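Local coordinates for protein thiamine-monophosphate kinase (Stenotrophomonas maltophilia, PDB 6XEP) that probably catalyses the ATP- and magnesium-dependent phosphorylation of thiamine monophosphate to thiamine diphosphate, the active form of vitamin B1, at residues S239-P251 and T302-D316. Residues are numbered along the deposited sequence; the frame is centred on the assembly and turned at random.
Sequences SNVAAHVDADSLP and TRIGRIADGQGVHVD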
ATOM      1  N   SER A 239      19.774  -8.553 -18.804  1.00 14.90           N
ATOM      2  CA  SER A 239      20.839  -9.544 -18.903  1.00 15.29           C
ATOM      3  C   SER A 239      21.833  -9.252 -20.029  1.00 15.75           C
ATOM      4  O   SER A 239      22.838  -9.955 -20.128  1.00 16.05           O
ATOM      5  CB  SER A 239      20.247 -10.956 -19.108  1.00 13.32           C
ATOM      6  OG  SER A 239      19.357 -11.320 -18.042  1.00 16.14           O
ATOM      7  N   ASN A 240      21.579  -8.246 -20.870  1.00 16.70           N
ATOM      8  CA  ASN A 240      22.467  -7.887 -21.992  1.00 17.11           C
ATOM      9  C   ASN A 240      22.612  -9.038 -22.996  1.00 16.86           C
ATOM     10  O   ASN A 240      23.722  -9.386 -23.427  1.00 15.30           O
ATOM     11  CB  ASN A 240      23.849  -7.435 -21.491  1.00 21.19           C
ATOM     12  CG  ASN A 240      24.696  -6.764 -22.585  1.00 25.96           C
ATOM     13  OD1 ASN A 240      24.180  -6.044 -23.443  1.00 19.30           O
ATOM     14  ND2 ASN A 240      26.009  -6.986 -22.536  1.00 22.32           N
ATOM     15  N   VAL A 241      21.475  -9.626 -23.388  1.00 15.88           N
ATOM     16  CA  VAL A 241      21.462 -10.779 -24.288  1.00 14.57           C
ATOM     17  C   VAL A 241      20.314 -10.632 -25.275  1.00 14.32           C
ATOM     18  O   VAL A 241      19.419  -9.808 -25.102  1.00 16.05           O
ATOM     19  CB  VAL A 241      21.319 -12.118 -23.540  1.00 15.69           C
ATOM     20  CG1 VAL A 241      22.494 -12.338 -22.595  1.00 18.91           C
ATOM     21  CG2 VAL A 241      19.951 -12.153 -22.798  1.00 12.77           C
ATOM     22  N   ALA A 242      20.338 -11.470 -26.303  1.00 15.98           N
ATOM     23  CA  ALA A 242      19.160 -11.630 -27.146  1.00 14.56           C
ATOM     24  C   ALA A 242      18.298 -12.767 -26.622  1.00 18.60           C
ATOM     25  O   ALA A 242      18.797 -13.776 -26.106  1.00 14.20           O
ATOM     26  CB  ALA A 242      19.533 -11.926 -28.603  1.00 14.18           C
ATOM     27  N   ALA A 243      16.991 -12.592 -26.764  1.00 12.56           N
ATOM     28  CA  ALA A 243      16.021 -13.650 -26.516  1.00 12.63           C
ATOM     29  C   ALA A 243      15.336 -14.006 -27.828  1.00 18.55           C
ATOM     30  O   ALA A 243      14.851 -13.123 -28.548  1.00 21.48           O
ATOM     31  CB  ALA A 243      14.991 -13.209 -25.472  1.00 19.49           C
ATOM     32  N   HIS A 244      15.321 -15.283 -28.163  1.00 16.23           N
ATOM     33  CA  HIS A 244      14.700 -15.736 -29.397  1.00 14.94           C
ATOM     34  C   HIS A 244      13.490 -16.579 -29.014  1.00 21.31           C
ATOM     35  O   HIS A 244      13.616 -17.494 -28.201  1.00 21.19           O
ATOM     36  CB  HIS A 244      15.692 -16.525 -30.247  1.00 19.52           C
ATOM     37  CG  HIS A 244      16.704 -15.656 -30.941  1.00 16.86           C
ATOM     38  ND1 HIS A 244      16.530 -15.197 -32.226  1.00 21.80           N
ATOM     39  CD2 HIS A 244      17.874 -15.127 -30.508  1.00 17.94           C
ATOM     40  CE1 HIS A 244      17.566 -14.449 -32.572  1.00 24.21           C
ATOM     41  NE2 HIS A 244      18.391 -14.383 -31.540  1.00 19.75           N
ATOM     42  N   VAL A 245      12.324 -16.240 -29.566  1.00 14.56           N
ATOM     43  CA  VAL A 245      11.069 -16.941 -29.290  1.00 16.01           C
ATOM     44  C   VAL A 245      10.603 -17.638 -30.557  1.00 16.15           C
ATOM     45  O   VAL A 245      10.497 -17.012 -31.620  1.00 15.26           O
ATOM     46  CB  VAL A 245       9.973 -15.980 -28.799  1.00 17.36           C
ATOM     47  CG1 VAL A 245       8.633 -16.720 -28.702  1.00 17.38           C
ATOM     48  CG2 VAL A 245      10.341 -15.383 -27.470  1.00 19.42           C
ATOM     49  N   ASP A 246      10.302 -18.929 -30.448  1.00 17.10           N
ATOM     50  CA  ASP A 246       9.656 -19.641 -31.540  1.00 19.16           C
ATOM     51  C   ASP A 246       8.153 -19.549 -31.339  1.00 20.50           C
ATOM     52  O   ASP A 246       7.595 -20.189 -30.432  1.00 17.51           O
ATOM     53  CB  ASP A 246      10.085 -21.093 -31.611  1.00 20.96           C
ATOM     54  CG  ASP A 246       9.372 -21.808 -32.720  1.00 28.07           C
ATOM     55  OD1 ASP A 246       9.514 -21.363 -33.885  1.00 34.19           O
ATOM     56  OD2 ASP A 246       8.633 -22.767 -32.434  1.00 31.58           O
ATOM     57  N   ALA A 247       7.492 -18.740 -32.173  1.00 18.34           N
ATOM     58  CA  ALA A 247       6.078 -18.467 -31.945  1.00 14.78           C
ATOM     59  C   ALA A 247       5.248 -19.744 -32.017  1.00 16.60           C
ATOM     60  O   ALA A 247       4.269 -19.879 -31.283  1.00 18.25           O
ATOM     61  CB  ALA A 247       5.559 -17.446 -32.960  1.00 25.58           C
ATOM     62  N   ASP A 248       5.639 -20.686 -32.875  1.00 18.19           N
ATOM     63  CA  ASP A 248       4.869 -21.918 -33.020  1.00 22.92           C
ATOM     64  C   ASP A 248       4.845 -22.734 -31.730  1.00 23.33           C
ATOM     65  O   ASP A 248       3.946 -23.560 -31.558  1.00 19.65           O
ATOM     66  CB  ASP A 248       5.428 -22.797 -34.141  1.00 21.45           C
ATOM     67  CG  ASP A 248       5.213 -22.215 -35.544  1.00 28.36           C
ATOM     68  OD1 ASP A 248       4.334 -21.355 -35.734  1.00 30.61           O
ATOM     69  OD2 ASP A 248       5.941 -22.641 -36.466  1.00 36.72           O
ATOM     70  N   SER A 249       5.805 -22.519 -30.826  1.00 18.05           N
ATOM     71  CA  SER A 249       5.947 -23.291 -29.595  1.00 19.64           C
ATOM     72  C   SER A 249       5.158 -22.725 -28.428  1.00 22.24           C
ATOM     73  O   SER A 249       5.117 -23.352 -27.359  1.00 17.10           O
ATOM     74  CB  SER A 249       7.410 -23.355 -29.166  1.00 23.24           C
ATOM     75  OG  SER A 249       8.188 -23.985 -30.177  1.00 29.48           O
ATOM     76  N   LEU A 250       4.578 -21.552 -28.581  1.00 16.29           N
ATOM     77  CA  LEU A 250       3.920 -20.916 -27.455  1.00 14.85           C
ATOM     78  C   LEU A 250       2.758 -21.786 -26.966  1.00 18.69           C
ATOM     79  O   LEU A 250       2.041 -22.376 -27.783  1.00 18.69           O
ATOM     80  CB  LEU A 250       3.406 -19.539 -27.869  1.00 15.59           C
ATOM     81  CG  LEU A 250       4.455 -18.488 -28.241  1.00 19.54           C
ATOM     82  CD1 LEU A 250       3.758 -17.192 -28.633  1.00 23.44           C
ATOM     83  CD2 LEU A 250       5.418 -18.269 -27.088  1.00 18.78           C
ATOM     84  N   PRO A 251       2.547 -21.899 -25.637  1.00 17.40           N
ATOM     85  CA  PRO A 251       1.419 -22.678 -25.113  1.00 12.68           C
ATOM     86  C   PRO A 251       0.112 -21.911 -25.263  1.00 18.67           C
ATOM     87  O   PRO A 251      -0.121 -20.907 -24.591  1.00 21.85           O
ATOM     88  CB  PRO A 251       1.796 -22.879 -23.634  1.00 15.91           C
ATOM     89  CG  PRO A 251       2.616 -21.679 -23.311  1.00 18.19           C
ATOM     90  CD  PRO A 251       3.439 -21.448 -24.557  1.00 16.97           C
ATOM     91  N   THR A 302       6.569 -24.942 -20.675  1.00 15.63           N
ATOM     92  CA  THR A 302       6.773 -25.111 -22.106  1.00 15.19           C
ATOM     93  C   THR A 302       8.049 -24.401 -22.527  1.00 17.40           C
ATOM     94  O   THR A 302       8.217 -23.212 -22.255  1.00 16.56           O
ATOM     95  CB  THR A 302       5.569 -24.579 -22.882  1.00 18.26           C
ATOM     96  OG1 THR A 302       4.406 -25.286 -22.438  1.00 18.78           O
ATOM     97  CG2 THR A 302       5.747 -24.790 -24.404  1.00 15.91           C
ATOM     98  N   ARG A 303       8.944 -25.136 -23.191  1.00 18.80           N
ATOM     99  CA  ARG A 303      10.168 -24.544 -23.723  1.00 16.72           C
ATOM    100  C   ARG A 303       9.830 -23.796 -25.011  1.00 15.47           C
ATOM    101  O   ARG A 303       9.357 -24.399 -25.981  1.00 19.54           O
ATOM    102  CB  ARG A 303      11.218 -25.628 -23.958  1.00 14.89           C
ATOM    103  CG  ARG A 303      12.608 -25.127 -24.356  1.00 18.11           C
ATOM    104  CD  ARG A 303      13.667 -26.234 -24.288  1.00 19.66           C
ATOM    105  NE  ARG A 303      13.276 -27.407 -25.059  1.00 18.86           N
ATOM    106  CZ  ARG A 303      13.498 -27.541 -26.365  1.00 21.44           C
ATOM    107  NH1 ARG A 303      14.110 -26.570 -27.040  1.00 23.17           N
ATOM    108  NH2 ARG A 303      13.101 -28.645 -26.996  1.00 26.29           N
ATOM    109  N   ILE A 304      10.061 -22.486 -25.022  1.00 13.58           N
ATOM    110  CA  ILE A 304       9.587 -21.635 -26.103  1.00 15.18           C
ATOM    111  C   ILE A 304      10.705 -20.932 -26.862  1.00 17.53           C
ATOM    112  O   ILE A 304      10.422 -20.258 -27.858  1.00 14.99           O
ATOM    113  CB  ILE A 304       8.569 -20.597 -25.587  1.00 16.95           C
ATOM    114  CG1 ILE A 304       9.190 -19.700 -24.501  1.00 16.70           C
ATOM    115  CG2 ILE A 304       7.320 -21.299 -25.067  1.00 14.59           C
ATOM    116  CD1 ILE A 304       8.366 -18.455 -24.201  1.00 19.57           C
ATOM    117  N   GLY A 305      11.958 -21.056 -26.445  1.00 16.95           N
ATOM    118  CA  GLY A 305      12.992 -20.267 -27.094  1.00 20.34           C
ATOM    119  C   GLY A 305      14.342 -20.453 -26.452  1.00 18.43           C
ATOM    120  O   GLY A 305      14.568 -21.408 -25.704  1.00 17.55           O
ATOM    121  N   ARG A 306      15.239 -19.508 -26.744  1.00 17.01           N
ATOM    122  CA  ARG A 306      16.629 -19.625 -26.335  1.00 15.35           C
ATOM    123  C   ARG A 306      17.228 -18.237 -26.148  1.00 14.09           C
ATOM    124  O   ARG A 306      16.768 -17.253 -26.744  1.00 16.25           O
ATOM    125  CB  ARG A 306      17.462 -20.397 -27.366  1.00 14.67           C
ATOM    126  CG  ARG A 306      17.597 -19.644 -28.666  1.00 22.06           C
ATOM    127  CD  ARG A 306      18.038 -20.519 -29.826  1.00 23.55           C
ATOM    128  NE  ARG A 306      17.885 -19.793 -31.090  1.00 30.73           N
ATOM    129  CZ  ARG A 306      18.797 -18.970 -31.603  1.00 32.45           C
ATOM    130  NH1 ARG A 306      19.947 -18.773 -30.975  1.00 24.86           N
ATOM    131  NH2 ARG A 306      18.566 -18.351 -32.754  1.00 28.56           N
ATOM    132  N   ILE A 307      18.246 -18.171 -25.286  1.00 14.07           N
ATOM    133  CA  ILE A 307      19.030 -16.963 -25.042  1.00 15.62           C
ATOM    134  C   ILE A 307      20.300 -17.070 -25.867  1.00 16.85           C
ATOM    135  O   ILE A 307      20.924 -18.138 -25.902  1.00 15.48           O
ATOM    136  CB  ILE A 307      19.352 -16.817 -23.541  1.00 12.92           C
ATOM    137  CG1 ILE A 307      18.068 -16.648 -22.729  1.00 15.32           C
ATOM    138  CG2 ILE A 307      20.319 -15.633 -23.305  1.00 16.87           C
ATOM    139  CD1 ILE A 307      17.360 -15.332 -22.961  1.00 18.35           C
ATOM    140  N   ALA A 308      20.685 -15.977 -26.545  1.00 17.07           N
ATOM    141  CA  ALA A 308      21.792 -16.029 -27.492  1.00 17.12           C
ATOM    142  C   ALA A 308      22.496 -14.679 -27.541  1.00 14.92           C
ATOM    143  O   ALA A 308      22.005 -13.671 -27.016  1.00 14.44           O
ATOM    144  CB  ALA A 308      21.321 -16.398 -28.904  1.00 18.45           C
ATOM    145  N   ASP A 309      23.664 -14.686 -28.183  1.00 15.69           N
ATOM    146  CA  ASP A 309      24.405 -13.459 -28.448  1.00 16.91           C
ATOM    147  C   ASP A 309      23.532 -12.479 -29.226  1.00 18.83           C
ATOM    148  O   ASP A 309      22.734 -12.878 -30.074  1.00 16.10           O
ATOM    149  CB  ASP A 309      25.661 -13.794 -29.259  1.00 17.03           C
ATOM    150  CG  ASP A 309      26.663 -12.658 -29.295  1.00 17.51           C
ATOM    151  OD1 ASP A 309      26.477 -11.684 -28.540  1.00 18.43           O
ATOM    152  OD2 ASP A 309      27.634 -12.777 -30.085  1.00 18.40           O
ATOM    153  N   GLY A 310      23.711 -11.181 -28.953  1.00 17.83           N
ATOM    154  CA  GLY A 310      22.944 -10.140 -29.627  1.00 16.12           C
ATOM    155  C   GLY A 310      22.145  -9.287 -28.653  1.00 17.58           C
ATOM    156  O   GLY A 310      22.480  -9.209 -27.462  1.00 15.94           O
ATOM    157  N   GLN A 311      21.082  -8.641 -29.141  1.00 15.41           N
ATOM    158  CA  GLN A 311      20.238  -7.814 -28.283  1.00 14.88           C
ATOM    159  C   GLN A 311      18.787  -7.987 -28.696  1.00 17.04           C
ATOM    160  O   GLN A 311      18.486  -8.217 -29.877  1.00 15.03           O
ATOM    161  CB  GLN A 311      20.607  -6.317 -28.384  1.00 15.49           C
ATOM    162  CG  GLN A 311      22.046  -6.000 -28.008  1.00 15.97           C
ATOM    163  CD  GLN A 311      22.308  -6.086 -26.505  1.00 22.59           C
ATOM    164  OE1 GLN A 311      21.373  -6.076 -25.692  1.00 27.03           O
ATOM    165  NE2 GLN A 311      23.583  -6.168 -26.132  1.00 25.52           N
ATOM    166  N   GLY A 312      17.898  -7.836 -27.713  1.00 16.53           N
ATOM    167  CA  GLY A 312      16.476  -7.692 -27.945  1.00 16.09           C
ATOM    168  C   GLY A 312      15.736  -9.017 -28.022  1.00 15.61           C
ATOM    169  O   GLY A 312      16.318 -10.090 -28.187  1.00 16.25           O
ATOM    170  N   VAL A 313      14.411  -8.921 -27.913  1.00 17.41           N
ATOM    171  CA  VAL A 313      13.537 -10.076 -28.098  1.00 16.52           C
ATOM    172  C   VAL A 313      13.253 -10.257 -29.576  1.00 16.38           C
ATOM    173  O   VAL A 313      12.972  -9.294 -30.292  1.00 18.42           O
ATOM    174  CB  VAL A 313      12.227  -9.906 -27.321  1.00 19.88           C
ATOM    175  CG1 VAL A 313      11.441 -11.221 -27.382  1.00 19.86           C
ATOM    176  CG2 VAL A 313      12.537  -9.563 -25.933  1.00 23.01           C
ATOM    177  N   HIS A 314      13.344 -11.495 -30.039  1.00 15.44           N
ATOM    178  CA  HIS A 314      13.100 -11.834 -31.424  1.00 16.59           C
ATOM    179  C   HIS A 314      11.922 -12.792 -31.452  1.00 14.02           C
ATOM    180  O   HIS A 314      11.737 -13.588 -30.527  1.00 18.63           O
ATOM    181  CB  HIS A 314      14.289 -12.519 -32.085  1.00 17.22           C
ATOM    182  CG  HIS A 314      15.544 -11.707 -32.118  1.00 16.53           C
ATOM    183  ND1 HIS A 314      16.191 -11.282 -30.975  1.00 18.61           N
ATOM    184  CD2 HIS A 314      16.321 -11.323 -33.156  1.00 18.98           C
ATOM    185  CE1 HIS A 314      17.290 -10.630 -31.315  1.00 15.97           C
ATOM    186  NE2 HIS A 314      17.392 -10.641 -32.631  1.00 16.75           N
ATOM    187  N   VAL A 315      11.126 -12.690 -32.506  1.00 17.29           N
ATOM    188  CA  VAL A 315      10.101 -13.676 -32.814  1.00 17.02           C
ATOM    189  C   VAL A 315      10.450 -14.250 -34.168  1.00 19.06           C
ATOM    190  O   VAL A 315      10.544 -13.506 -35.157  1.00 19.26           O
ATOM    191  CB  VAL A 315       8.682 -13.087 -32.834  1.00 20.37           C
ATOM    192  CG1 VAL A 315       7.686 -14.183 -33.156  1.00 21.72           C
ATOM    193  CG2 VAL A 315       8.325 -12.421 -31.507  1.00 17.83           C
ATOM    194  N   ASP A 316      10.634 -15.571 -34.218  1.00 17.70           N
ATOM    195  CA  ASP A 316      10.979 -16.238 -35.466  1.00 20.58           C
ATOM    196  C   ASP A 316      12.145 -15.527 -36.158  1.00 24.07           C
ATOM    197  O   ASP A 316      12.154 -15.333 -37.375  1.00 23.62           O
ATOM    198  CB  ASP A 316       9.749 -16.326 -36.370  1.00 22.11           C
ATOM    199  CG  ASP A 316       8.598 -17.089 -35.712  1.00 27.13           C
ATOM    200  OD1 ASP A 316       8.816 -17.735 -34.651  1.00 22.02           O
ATOM    201  OD2 ASP A 316       7.464 -17.021 -36.239  1.00 30.36           O
TER
HETATM  202  O   HOH W   1      24.659  -9.786 -25.994  1.00 18.82           O
HETATM  203  O   HOH W   2      19.021  -7.021 -25.181  1.00 15.43           O
HETATM  204  O   HOH W   3       5.067 -18.570 -36.233  1.00 34.84           O
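His244 lies between two flat groups of 302-316: the guanidinium of Arg306 is over one ring face, centres 4.2 Å apart and planes only 10° off parallel, and the His314 ring is stacked on the opposite face with centroids 4.0 Å apart. Arg306 reaches it because its CG sits between backbone N and carbonyl carbon (chi1 67°) and the chain then runs extended to NE.

Beneath this stack, main-chain bonds place strand 242-245 between strand 302-308, antiparallel to it, and strand 312-315, parallel. Ala242 exchanges a pair of bonds with Ala308, and His244 with Arg306, while Ala243 and Val245 turn the other way, Ala243 N to Gly312 O and Val245 N to His314 O (2.9 Å). At Ile304 and Gly305, both facing Ile162 on the neighbouring strand, the chain makes a classic beta bulge.

Side chains tie the ends. Gln311 NE2 donates almost straight to Asn240 OD1 (2.8 Å), approaching from above the carbonyl plane, and Asp316 OD1 accepts a bond from Ala247 N (3.0 Å) on its syn side.

Apolar groups fill the other face: Val241 CG2 meets Ile307 CG2 at 3.5 Å, and Ala243 and Val245 also rest on Leu232 of helix 228-239.

This edge of the PurM-like C-terminal sheet thus keeps its arginine-histidine-histidine stack on the more exposed face, while buried Val241, Ala243, Val245 and Ile307 turn to the domain interior.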